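Local coordinates for archaeal Sm-like protein AF-Sm2 (Archaeoglobus fulgidus, PDB 1LJO) that probably binds RNA as an Sm-like protein, six copies of which assemble into a hexameric ring, at residues D38-Y43 with N67-I72. Sequence-based numbering, arbitrary orientation.
Sequences DYMNLY and NNVVLI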
ATOM      1  N   ASP A  38      -1.514  -4.290  17.043  1.00 21.26           N
ATOM      2  CA  ASP A  38      -1.794  -2.891  16.736  1.00 22.33           C
ATOM      3  C   ASP A  38      -1.763  -2.526  15.256  1.00 19.90           C
ATOM      4  O   ASP A  38      -2.310  -1.501  14.863  1.00 21.89           O
ATOM      5  CB  ASP A  38      -0.845  -1.971  17.512  1.00 26.36           C
ATOM      6  CG  ASP A  38      -1.123  -1.975  19.006  1.00 31.39           C
ATOM      7  OD1 ASP A  38      -2.306  -2.111  19.395  1.00 31.56           O
ATOM      8  OD2 ASP A  38      -0.164  -1.827  19.792  1.00 35.31           O
ATOM      9  N   TYR A  39      -1.125  -3.349  14.434  1.00 19.47           N
ATOM     10  CA  TYR A  39      -1.077  -3.067  13.007  1.00 20.09           C
ATOM     11  C   TYR A  39      -2.232  -3.790  12.321  1.00 17.99           C
ATOM     12  O   TYR A  39      -2.333  -3.822  11.093  1.00 16.32           O
ATOM     13  CB  TYR A  39       0.260  -3.522  12.417  1.00 28.34           C
ATOM     14  CG  TYR A  39       1.453  -2.859  13.065  1.00 36.83           C
ATOM     15  CD1 TYR A  39       1.972  -3.335  14.269  1.00 40.12           C
ATOM     16  CD2 TYR A  39       2.048  -1.737  12.489  1.00 39.62           C
ATOM     17  CE1 TYR A  39       3.057  -2.710  14.884  1.00 42.98           C
ATOM     18  CE2 TYR A  39       3.131  -1.105  13.095  1.00 42.48           C
ATOM     19  CZ  TYR A  39       3.630  -1.595  14.290  1.00 43.68           C
ATOM     20  OH  TYR A  39       4.704  -0.975  14.887  1.00 46.23           O
ATOM     21  N   MET A  40      -3.103  -4.367  13.141  1.00 16.11           N
ATOM     22  CA  MET A  40      -4.260  -5.114  12.666  1.00 17.01           C
ATOM     23  C   MET A  40      -3.935  -6.382  11.877  1.00 17.68           C
ATOM     24  O   MET A  40      -4.702  -6.799  11.000  1.00 15.78           O
ATOM     25  CB  MET A  40      -5.204  -4.203  11.870  1.00 19.38           C
ATOM     26  CG  MET A  40      -6.068  -3.340  12.794  1.00 24.63           C
ATOM     27  SD  MET A  40      -7.358  -2.377  11.978  1.00 31.38           S
ATOM     28  CE  MET A  40      -8.214  -3.631  11.151  1.00 16.88           C
ATOM     29  N   ASN A  41      -2.783  -6.982  12.168  1.00 14.05           N
ATOM     30  CA  ASN A  41      -2.456  -8.257  11.544  1.00 14.62           C
ATOM     31  C   ASN A  41      -3.478  -9.150  12.237  1.00 14.43           C
ATOM     32  O   ASN A  41      -3.816  -8.905  13.393  1.00 12.23           O
ATOM     33  CB  ASN A  41      -1.044  -8.714  11.907  1.00 11.91           C
ATOM     34  CG  ASN A  41       0.024  -7.879  11.238  1.00 15.14           C
ATOM     35  OD1 ASN A  41      -0.054  -7.610  10.040  1.00 11.61           O
ATOM     36  ND2 ASN A  41       1.029  -7.464  12.007  1.00 11.10           N
ATOM     37  N   LEU A  42      -3.984 -10.165  11.548  1.00 12.68           N
ATOM     38  CA  LEU A  42      -4.982 -11.036  12.149  1.00 14.27           C
ATOM     39  C   LEU A  42      -4.602 -12.508  12.062  1.00 14.90           C
ATOM     40  O   LEU A  42      -4.077 -12.968  11.048  1.00 14.11           O
ATOM     41  CB  LEU A  42      -6.339 -10.845  11.456  1.00 14.12           C
ATOM     42  CG  LEU A  42      -6.876  -9.424  11.267  1.00 15.28           C
ATOM     43  CD1 LEU A  42      -8.119  -9.472  10.389  1.00 14.57           C
ATOM     44  CD2 LEU A  42      -7.185  -8.788  12.620  1.00 15.18           C
ATOM     45  N   TYR A  43      -4.876 -13.239  13.136  1.00 14.49           N
ATOM     46  CA  TYR A  43      -4.625 -14.669  13.165  1.00 11.72           C
ATOM     47  C   TYR A  43      -5.972 -15.347  13.373  1.00 12.35           C
ATOM     48  O   TYR A  43      -6.585 -15.226  14.434  1.00 12.43           O
ATOM     49  CB  TYR A  43      -3.648 -15.045  14.285  1.00  8.99           C
ATOM     50  CG  TYR A  43      -3.527 -16.541  14.525  1.00 12.05           C
ATOM     51  CD1 TYR A  43      -3.603 -17.450  13.468  1.00 13.25           C
ATOM     52  CD2 TYR A  43      -3.333 -17.047  15.809  1.00 13.38           C
ATOM     53  CE1 TYR A  43      -3.493 -18.821  13.683  1.00 17.56           C
ATOM     54  CE2 TYR A  43      -3.222 -18.416  16.035  1.00 15.44           C
ATOM     55  CZ  TYR A  43      -3.306 -19.298  14.968  1.00 17.83           C
ATOM     56  OH  TYR A  43      -3.228 -20.655  15.185  1.00 17.24           O
ATOM     57  N   ASN A  67      -1.899  -4.410   6.801  1.00 12.26           N
ATOM     58  CA  ASN A  67      -2.055  -3.334   5.831  1.00 17.65           C
ATOM     59  C   ASN A  67      -2.833  -3.753   4.591  1.00 14.32           C
ATOM     60  O   ASN A  67      -3.131  -2.921   3.745  1.00 14.19           O
ATOM     61  CB  ASN A  67      -0.706  -2.733   5.431  1.00 24.07           C
ATOM     62  CG  ASN A  67       0.186  -3.718   4.740  1.00 26.78           C
ATOM     63  OD1 ASN A  67       0.733  -4.621   5.368  1.00 32.41           O
ATOM     64  ND2 ASN A  67       0.340  -3.554   3.430  1.00 30.24           N
ATOM     65  N   ASN A  68      -3.161  -5.036   4.477  1.00 12.47           N
ATOM     66  CA  ASN A  68      -3.945  -5.495   3.331  1.00 12.98           C
ATOM     67  C   ASN A  68      -5.371  -5.861   3.723  1.00 14.35           C
ATOM     68  O   ASN A  68      -6.169  -6.347   2.904  1.00 12.18           O
ATOM     69  CB  ASN A  68      -3.233  -6.645   2.618  1.00 12.57           C
ATOM     70  CG  ASN A  68      -2.022  -6.155   1.843  1.00 14.23           C
ATOM     71  OD1 ASN A  68      -2.094  -5.130   1.169  1.00 14.44           O
ATOM     72  ND2 ASN A  68      -0.912  -6.870   1.940  1.00 12.25           N
ATOM     73  N   VAL A  69      -5.692  -5.606   4.986  1.00 11.13           N
ATOM     74  CA  VAL A  69      -7.042  -5.837   5.488  1.00 12.90           C
ATOM     75  C   VAL A  69      -7.834  -4.614   5.042  1.00 12.03           C
ATOM     76  O   VAL A  69      -7.357  -3.486   5.169  1.00 13.49           O
ATOM     77  CB  VAL A  69      -7.088  -5.887   7.034  1.00 12.99           C
ATOM     78  CG1 VAL A  69      -8.536  -5.815   7.512  1.00 10.85           C
ATOM     79  CG2 VAL A  69      -6.442  -7.173   7.537  1.00 13.91           C
ATOM     80  N   VAL A  70      -9.027  -4.829   4.501  1.00 10.26           N
ATOM     81  CA  VAL A  70      -9.857  -3.711   4.066  1.00  9.03           C
ATOM     82  C   VAL A  70     -10.974  -3.447   5.067  1.00 10.37           C
ATOM     83  O   VAL A  70     -11.132  -2.329   5.569  1.00 13.74           O
ATOM     84  CB  VAL A  70     -10.494  -3.980   2.674  1.00 12.59           C
ATOM     85  CG1 VAL A  70     -11.459  -2.848   2.312  1.00 11.93           C
ATOM     86  CG2 VAL A  70      -9.396  -4.099   1.615  1.00 12.95           C
ATOM     87  N   LEU A  71     -11.727  -4.492   5.379  1.00 10.76           N
ATOM     88  CA  LEU A  71     -12.859  -4.375   6.284  1.00 14.37           C
ATOM     89  C   LEU A  71     -12.995  -5.609   7.174  1.00 13.59           C
ATOM     90  O   LEU A  71     -12.763  -6.731   6.728  1.00 14.87           O
ATOM     91  CB  LEU A  71     -14.133  -4.168   5.447  1.00 15.71           C
ATOM     92  CG  LEU A  71     -15.521  -4.049   6.087  1.00 19.18           C
ATOM     93  CD1 LEU A  71     -16.514  -3.521   5.042  1.00 18.54           C
ATOM     94  CD2 LEU A  71     -15.976  -5.400   6.609  1.00 19.07           C
ATOM     95  N   ILE A  72     -13.363  -5.387   8.434  1.00 11.85           N
ATOM     96  CA  ILE A  72     -13.561  -6.471   9.394  1.00 12.14           C
ATOM     97  C   ILE A  72     -14.978  -6.333   9.927  1.00 13.51           C
ATOM     98  O   ILE A  72     -15.399  -5.247  10.303  1.00 13.00           O
ATOM     99  CB  ILE A  72     -12.587  -6.379  10.592  1.00 15.00           C
ATOM    100  CG1 ILE A  72     -11.142  -6.445  10.101  1.00 13.31           C
ATOM    101  CG2 ILE A  72     -12.869  -7.524  11.579  1.00 15.75           C
ATOM    102  CD1 ILE A  72     -10.108  -6.314  11.224  1.00 16.07           C
TER
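Met40 lays its terminal methyl over the end of Ile72, with CE 3.3 Å from Ile72 CD1, tighter than usual for two carbons. The chain runs extended to SD, then bends at its last torsion (chi3 56°), bringing CE toward strand 69-74; its unbranched length lets a residue in the turn reach across to that strand. The two side chains slide past each other in opposite directions. Leu42, the first residue of its strand, meets the same isoleucine tip to tip, CD1 lying 3.8 Å from Ile72 CD1, which thus rests against both Met40 CE and Leu42 CD1. Val69 crosses Leu42 at about a right angle. Its two methyls splay from CB, CG2 lying 4.0 Å from Leu42 CD1 and CG1 4.3 Å from Met40 CE. Val69 CG2 also lies 3.9 Å from Met40 O. The contact is thus apolar packing, part of the hydrophobic core of the small, strongly bent Sm-fold barrel. The Asn41 carboxamide ties the turn to the chain just before Asn67, OD1 accepting from Gly66 N, while ND2 donates to Asp37 OD2 within the turn. Val70 and Leu71 form a classic beta bulge opposite Glu21, and Leu71 and Ile72 extend the sheet into a neighbouring subunit. Val20, Leu33 and Val36 from strands 17-22 and 28-36 pack on Leu42, while Asn7 of helix 6-12 touches Met40.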